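Local coordinates for protein putative NADH dehydrogenase/NAD(P)H nitroreductase (Bacteroides thetaiotaomicron VPI-5482, PDB 3KWK) that probably acts as an FMN-dependent oxidoreductase of the nitroreductase family, binding flavin mononucleotide in a two-chain assembly, at residues Val22-Asn27 with Tyr154-Glu159; Gly118-Ala123 with Val149-Tyr154. One frame throughout, in Å; residues are numbered along the deposited sequence.

Interaction 1 of 2, residues Val22-Asn27 with Tyr154-Glu159; sequences VRTYLN and YPATKE. With FMN (flavin mononucleotide), chain B.
Tyr25 presents an edge of its ring to the carbonyl oxygen of Tyr154, which lies near the ring plane and 3.5 Å from Tyr25 CB; one face of the same ring has the carbonyl carbon of Arg23 over it, displaced toward the rim. The Arg23 guanidinium instead meets the flavin edge to edge. FMN N1 lies in its plane, and two almost straight hydrogen bonds join the pair, from Arg23 NE to FMN O2 (2.7 Å) and from Arg23 NH2 to FMN N1 (3.2 Å).

Between the loops, Tyr25 and Pro155 form a single backbone bridge. Leu26 N donates to Tyr154 O at 2.8 Å, almost in line with the carbonyl, whereas Ala156 N approaches Thr24 O at 3.1 Å from above the carbonyl plane. Leu26 then bends alongside this join, its CG 3.4 Å from Pro155 O and its two methyls reaching Tyr154 CB and Ala156 CA. Val22 CG1 packs against Pro155 CB. One water accepts from Arg23 N and donates to Glu159 OE2. Thr24 OG1 stands between its own backbone N and carbonyl carbon (chi1 58°), which sets it 3.6 Å from Ala156 CB and lets two waters link it to the backbone N and the hydroxyl of Thr157.

Backbone bonds and waters thus tie the loop bearing Arg23 to 154-159, and two donors directed at N1 and O2 hold the guanidinium edge to edge with the pyrimidine ring, roughly in its plane, where they would probably stabilise negative charge on a reduced flavin.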
# COMPACT_ATOMS: atom_id res chain seq x y z
N VAL A 22 -9.33 9.54 -8.90
CA VAL A 22 -10.02 10.73 -9.41
C VAL A 22 -8.98 11.52 -10.25
O VAL A 22 -7.86 11.82 -9.77
CB VAL A 22 -10.50 11.60 -8.25
CG1 VAL A 22 -11.03 12.94 -8.72
CG2 VAL A 22 -11.56 10.83 -7.35
N ARG A 23 -9.36 11.82 -11.50
CA ARG A 23 -8.50 12.41 -12.49
C ARG A 23 -8.94 13.76 -13.04
O ARG A 23 -8.35 14.29 -14.00
CB ARG A 23 -8.37 11.45 -13.68
CG ARG A 23 -7.89 10.06 -13.27
CD ARG A 23 -7.62 9.17 -14.48
NE ARG A 23 -6.96 7.93 -14.09
CZ ARG A 23 -7.59 6.84 -13.64
NH1 ARG A 23 -8.91 6.76 -13.50
NH2 ARG A 23 -6.89 5.80 -13.29
N THR A 24 -9.96 14.33 -12.42
CA THR A 24 -10.40 15.70 -12.72
C THR A 24 -10.76 16.38 -11.42
O THR A 24 -11.30 15.76 -10.49
CB THR A 24 -11.59 15.74 -13.67
OG1 THR A 24 -12.68 15.01 -13.10
CG2 THR A 24 -11.25 15.21 -15.11
N TYR A 25 -10.42 17.67 -11.32
CA TYR A 25 -10.49 18.44 -10.09
C TYR A 25 -11.14 19.79 -10.32
O TYR A 25 -10.97 20.43 -11.36
CB TYR A 25 -9.11 18.64 -9.45
CG TYR A 25 -8.28 17.39 -9.53
CD1 TYR A 25 -8.55 16.29 -8.72
CD2 TYR A 25 -7.22 17.30 -10.46
CE1 TYR A 25 -7.81 15.12 -8.83
CE2 TYR A 25 -6.53 16.14 -10.59
CZ TYR A 25 -6.81 15.04 -9.81
OH TYR A 25 -6.06 13.87 -9.99
N LEU A 26 -11.85 20.26 -9.29
CA LEU A 26 -12.33 21.61 -9.31
C LEU A 26 -11.15 22.57 -9.22
O LEU A 26 -10.08 22.22 -8.70
CB LEU A 26 -13.22 21.86 -8.10
CG LEU A 26 -14.49 21.04 -7.99
CD1 LEU A 26 -15.23 21.33 -6.65
CD2 LEU A 26 -15.40 21.39 -9.14
N ASN A 27 -11.36 23.78 -9.72
CA ASN A 27 -10.35 24.80 -9.69
C ASN A 27 -10.42 25.52 -8.35
O ASN A 27 -10.98 26.62 -8.24
CB ASN A 27 -10.58 25.79 -10.83
CG ASN A 27 -9.52 26.87 -10.89
OD1 ASN A 27 -8.43 26.70 -10.36
ND2 ASN A 27 -9.86 28.00 -11.53
N TYR A 154 -10.10 18.66 -5.04
CA TYR A 154 -11.50 18.34 -4.84
C TYR A 154 -12.02 17.72 -6.15
O TYR A 154 -11.84 18.32 -7.22
CB TYR A 154 -12.30 19.58 -4.45
CG TYR A 154 -12.05 19.90 -2.99
CD1 TYR A 154 -12.67 19.16 -2.03
CD2 TYR A 154 -11.11 20.86 -2.59
CE1 TYR A 154 -12.44 19.42 -0.66
CE2 TYR A 154 -10.87 21.11 -1.25
CZ TYR A 154 -11.54 20.40 -0.29
OH TYR A 154 -11.34 20.59 1.06
N PRO A 155 -12.70 16.57 -6.10
CA PRO A 155 -13.18 15.97 -7.37
C PRO A 155 -14.10 16.94 -8.15
O PRO A 155 -14.90 17.66 -7.55
CB PRO A 155 -14.01 14.78 -6.91
CG PRO A 155 -13.35 14.38 -5.59
CD PRO A 155 -12.95 15.71 -4.94
N ALA A 156 -13.96 16.95 -9.48
CA ALA A 156 -14.82 17.72 -10.35
C ALA A 156 -16.15 17.03 -10.59
O ALA A 156 -17.17 17.68 -10.77
CB ALA A 156 -14.13 17.95 -11.69
N THR A 157 -16.12 15.69 -10.59
CA THR A 157 -17.32 14.88 -10.92
C THR A 157 -17.34 13.63 -10.04
O THR A 157 -16.55 12.72 -10.27
CB THR A 157 -17.36 14.47 -12.42
OG1 THR A 157 -17.29 15.62 -13.25
CG2 THR A 157 -18.73 13.75 -12.73
N LYS A 158 -18.16 13.58 -9.00
CA LYS A 158 -18.09 12.43 -8.11
C LYS A 158 -18.48 11.16 -8.85
O LYS A 158 -19.38 11.16 -9.69
CB LYS A 158 -18.98 12.65 -6.90
CG LYS A 158 -18.61 11.80 -5.68
CD LYS A 158 -19.48 12.22 -4.50
CE LYS A 158 -19.25 11.42 -3.22
NZ LYS A 158 -17.96 11.69 -2.53
N GLU A 159 -17.81 10.05 -8.51
CA GLU A 159 -18.07 8.78 -9.19
C GLU A 159 -18.18 7.68 -8.19
O GLU A 159 -17.74 7.83 -7.04
CB GLU A 159 -16.98 8.49 -10.22
CG GLU A 159 -15.59 8.36 -9.68
CD GLU A 159 -14.53 8.60 -10.75
OE1 GLU A 159 -14.68 8.01 -11.86
OE2 GLU A 159 -13.60 9.40 -10.52
N1 FMN B . -3.73 6.01 -13.30
C2 FMN B . -3.39 6.97 -14.20
O2 FMN B . -4.26 7.78 -14.57
N3 FMN B . -2.10 7.05 -14.70
C4 FMN B . -1.11 6.16 -14.33
O4 FMN B . 0.06 6.27 -14.80
C4A FMN B . -1.47 5.17 -13.41
N5 FMN B . -0.53 4.22 -13.01
C5A FMN B . -0.82 3.37 -11.97
C6 FMN B . 0.20 2.54 -11.48
C7 FMN B . -0.08 1.72 -10.40
C7M FMN B . 1.00 0.79 -9.81
C8 FMN B . -1.32 1.70 -9.80
C8M FMN B . -1.55 0.78 -8.63
C9 FMN B . -2.33 2.51 -10.31
C9A FMN B . -2.08 3.36 -11.39
N10 FMN B . -3.08 4.16 -11.94
C10 FMN B . -2.76 5.10 -12.88
C1' FMN B . -4.45 4.13 -11.36
C2' FMN B . -5.22 2.91 -11.85
O2' FMN B . -5.59 3.05 -13.23
C3' FMN B . -6.44 2.62 -10.96
O3' FMN B . -6.02 2.28 -9.64
C4' FMN B . -7.31 1.45 -11.50
O4' FMN B . -7.91 1.84 -12.74
C5' FMN B . -8.38 0.98 -10.51
O5' FMN B . -9.22 2.11 -10.29
P FMN B . -9.45 2.71 -8.79
O1P FMN B . -8.10 3.27 -8.29
O2P FMN B . -10.48 3.81 -9.10
O3P FMN B . -9.97 1.63 -7.87
O HOH W 1 -11.82 10.56 -12.47
O HOH W 2 -13.80 14.05 -10.66
O HOH W 3 -14.89 15.76 -14.49
O HOH W 4 -9.11 21.09 -6.32

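Interaction 2 of 2, residues Gly118-Ala123 with Val149-Tyr154; sequences GAVWTA and VIPFGY. With FMN (flavin mononucleotide), chain B.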
# COMPACT_ATOMS: atom_id res chain seq x y z
N GLY A 118 -9.93 13.97 -3.90
CA GLY A 118 -9.70 12.93 -4.90
C GLY A 118 -8.22 12.92 -5.24
O GLY A 118 -7.58 13.95 -5.27
N ALA A 119 -7.71 11.74 -5.54
CA ALA A 119 -6.33 11.61 -5.95
C ALA A 119 -6.19 10.43 -6.90
O ALA A 119 -7.12 9.60 -6.98
CB ALA A 119 -5.47 11.41 -4.70
N VAL A 120 -5.05 10.34 -7.58
CA VAL A 120 -4.76 9.17 -8.43
C VAL A 120 -3.25 8.89 -8.41
O VAL A 120 -2.43 9.82 -8.52
CB VAL A 120 -5.26 9.42 -9.89
CG1 VAL A 120 -4.66 10.72 -10.53
CG2 VAL A 120 -5.02 8.19 -10.79
N TRP A 121 -2.93 7.61 -8.29
CA TRP A 121 -1.55 7.14 -8.44
C TRP A 121 -1.21 7.14 -9.91
O TRP A 121 -1.85 6.43 -10.69
CB TRP A 121 -1.50 5.73 -7.86
CG TRP A 121 -0.20 4.94 -7.95
CD1 TRP A 121 0.71 4.93 -8.95
CD2 TRP A 121 0.22 3.99 -6.99
NE1 TRP A 121 1.74 4.04 -8.63
CE2 TRP A 121 1.47 3.47 -7.42
CE3 TRP A 121 -0.32 3.57 -5.77
CZ2 TRP A 121 2.14 2.48 -6.73
CZ3 TRP A 121 0.35 2.58 -5.07
CH2 TRP A 121 1.59 2.08 -5.54
N THR A 122 -0.24 7.93 -10.32
CA THR A 122 0.30 7.86 -11.67
C THR A 122 1.75 7.35 -11.61
O THR A 122 2.56 7.89 -10.87
CB THR A 122 0.14 9.17 -12.47
OG1 THR A 122 1.15 10.13 -12.10
CG2 THR A 122 -1.29 9.82 -12.26
N ALA A 123 2.03 6.30 -12.38
CA ALA A 123 3.34 5.65 -12.26
C ALA A 123 4.44 6.53 -12.76
O ALA A 123 4.33 7.12 -13.82
CB ALA A 123 3.36 4.33 -13.09
N VAL A 149 3.61 9.82 -8.98
CA VAL A 149 3.18 11.19 -8.89
C VAL A 149 1.69 11.14 -8.59
O VAL A 149 0.90 10.53 -9.34
CB VAL A 149 3.43 11.96 -10.21
CG1 VAL A 149 2.89 13.38 -10.07
CG2 VAL A 149 4.95 12.01 -10.57
N ILE A 150 1.29 11.74 -7.48
CA ILE A 150 -0.12 11.74 -7.08
C ILE A 150 -0.72 13.15 -7.15
O ILE A 150 -0.61 13.94 -6.19
CB ILE A 150 -0.27 11.19 -5.62
CG1 ILE A 150 0.39 9.82 -5.46
CG2 ILE A 150 -1.77 11.11 -5.18
CD1 ILE A 150 0.34 9.28 -4.03
N PRO A 151 -1.31 13.49 -8.30
CA PRO A 151 -2.14 14.71 -8.32
C PRO A 151 -3.34 14.54 -7.38
O PRO A 151 -3.82 13.42 -7.15
CB PRO A 151 -2.62 14.80 -9.76
CG PRO A 151 -1.88 13.71 -10.51
CD PRO A 151 -1.51 12.68 -9.50
N PHE A 152 -3.80 15.65 -6.81
CA PHE A 152 -4.99 15.60 -6.00
C PHE A 152 -5.70 16.93 -6.00
O PHE A 152 -5.13 17.96 -6.42
CB PHE A 152 -4.64 15.15 -4.57
CG PHE A 152 -3.73 16.13 -3.83
CD1 PHE A 152 -2.35 16.07 -3.97
CD2 PHE A 152 -4.27 17.05 -2.95
CE1 PHE A 152 -1.56 16.95 -3.29
CE2 PHE A 152 -3.48 17.92 -2.25
CZ PHE A 152 -2.11 17.87 -2.43
N GLY A 153 -6.95 16.89 -5.55
CA GLY A 153 -7.80 18.06 -5.50
C GLY A 153 -9.20 17.68 -5.05
O GLY A 153 -9.49 16.49 -4.80
N TYR A 154 -10.10 18.66 -5.04
CA TYR A 154 -11.50 18.34 -4.84
C TYR A 154 -12.02 17.72 -6.15
O TYR A 154 -11.84 18.32 -7.22
CB TYR A 154 -12.30 19.58 -4.45
CG TYR A 154 -12.05 19.90 -2.99
CD1 TYR A 154 -12.67 19.16 -2.03
CD2 TYR A 154 -11.11 20.86 -2.59
CE1 TYR A 154 -12.44 19.42 -0.66
CE2 TYR A 154 -10.87 21.11 -1.25
CZ TYR A 154 -11.54 20.40 -0.29
OH TYR A 154 -11.34 20.59 1.06
N1 FMN B . -3.73 6.01 -13.30
C2 FMN B . -3.39 6.97 -14.20
O2 FMN B . -4.26 7.78 -14.57
N3 FMN B . -2.10 7.05 -14.70
C4 FMN B . -1.11 6.16 -14.33
O4 FMN B . 0.06 6.27 -14.80
C4A FMN B . -1.47 5.17 -13.41
N5 FMN B . -0.53 4.22 -13.01
C5A FMN B . -0.82 3.37 -11.97
C6 FMN B . 0.20 2.54 -11.48
C7 FMN B . -0.08 1.72 -10.40
C7M FMN B . 1.00 0.79 -9.81
C8 FMN B . -1.32 1.70 -9.80
C8M FMN B . -1.55 0.78 -8.63
C9 FMN B . -2.33 2.51 -10.31
C9A FMN B . -2.08 3.36 -11.39
N10 FMN B . -3.08 4.16 -11.94
C10 FMN B . -2.76 5.10 -12.88
C1' FMN B . -4.45 4.13 -11.36
C2' FMN B . -5.22 2.91 -11.85
O2' FMN B . -5.59 3.05 -13.23
C3' FMN B . -6.44 2.62 -10.96
O3' FMN B . -6.02 2.28 -9.64
C4' FMN B . -7.31 1.45 -11.50
O4' FMN B . -7.91 1.84 -12.74
C5' FMN B . -8.38 0.98 -10.51
O5' FMN B . -9.22 2.11 -10.29
P FMN B . -9.45 2.71 -8.79
O1P FMN B . -8.10 3.27 -8.29
O2P FMN B . -10.48 3.81 -9.10
O3P FMN B . -9.97 1.63 -7.87
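Gly118-Ala123 runs antiparallel to Val149-Tyr154, the end-to-end directions 163° apart, with hydrogen-bonded pairs at Gly118-Gly153 and Thr122-Val149 and a non-hydrogen-bonded pair at Ala119-Phe152. Gly118 N donates to Gly153 O at 2.7 Å. In return, Gly153 N donates to Gly118 O at 3.0 Å. Midway the ladder weakens: Val120 N makes a weak bond to Pro151 O, and Pro151, having no N-H to return, sets its ring carbon CD 3.2 Å from Val120 O, which also receives the CA-H of Ile150. Beyond this interruption the register is unchanged.

Thr122 carries the polar side-chain contact. With OG1 between the backbone N and the carbonyl carbon (chi1 80°), its hydroxyl donates to Val149 O at 2.8 Å; Thr122 N reaches that oxygen too, from the opposite face of the carbonyl plane, so two donors grip one buried acceptor. Val120 CG1 packs on the CD and CG corner of the Pro151 ring, and the CB of Ala119 rests on Ile150 CG2 and Phe152 CB, on the side lined by Leu109 of helix 97-114.

Other groups of 118-123 serve the flavin. Val120 CG2 lies 3.6 Å from FMN N1, and Ala123 N donates to FMN O4 at 3.1 Å. Trp121, its CG anti to the backbone N (chi1 177°), lays one indole face over the dimethylbenzene end, with NE1 3.4 Å from FMN C7; Leu99 of the second subunit also packs on it. An outermost strand of the chain's antiparallel sheet, passing beside the isoalloxazine close to the partner subunit, fits the FMN site of the nitroreductase fold.

How the interactions relate
Interaction 2 is nested within the chain loop closed by interaction 1, and their centres are about 10 Å apart. Tyr154 belongs to both, since strand 144-153 runs directly into the loop 154-159. The contacts also touch directly: Val22 N lies 2.9 Å from Ala119 O, probably a hydrogen bond, so 22-27 lies against strand 118-123 as well. Tyr25 OH packs on both strands of interaction 2, 3.5 Å from Val120 CG1 and 3.6 Å from Pro151 CB. The two contacts approach different parts of one FMN, whose hydrogen bonding is completed by Arg19, Ser21, Tyr74, Lys162, Lys164 and Ser47 of the second subunit.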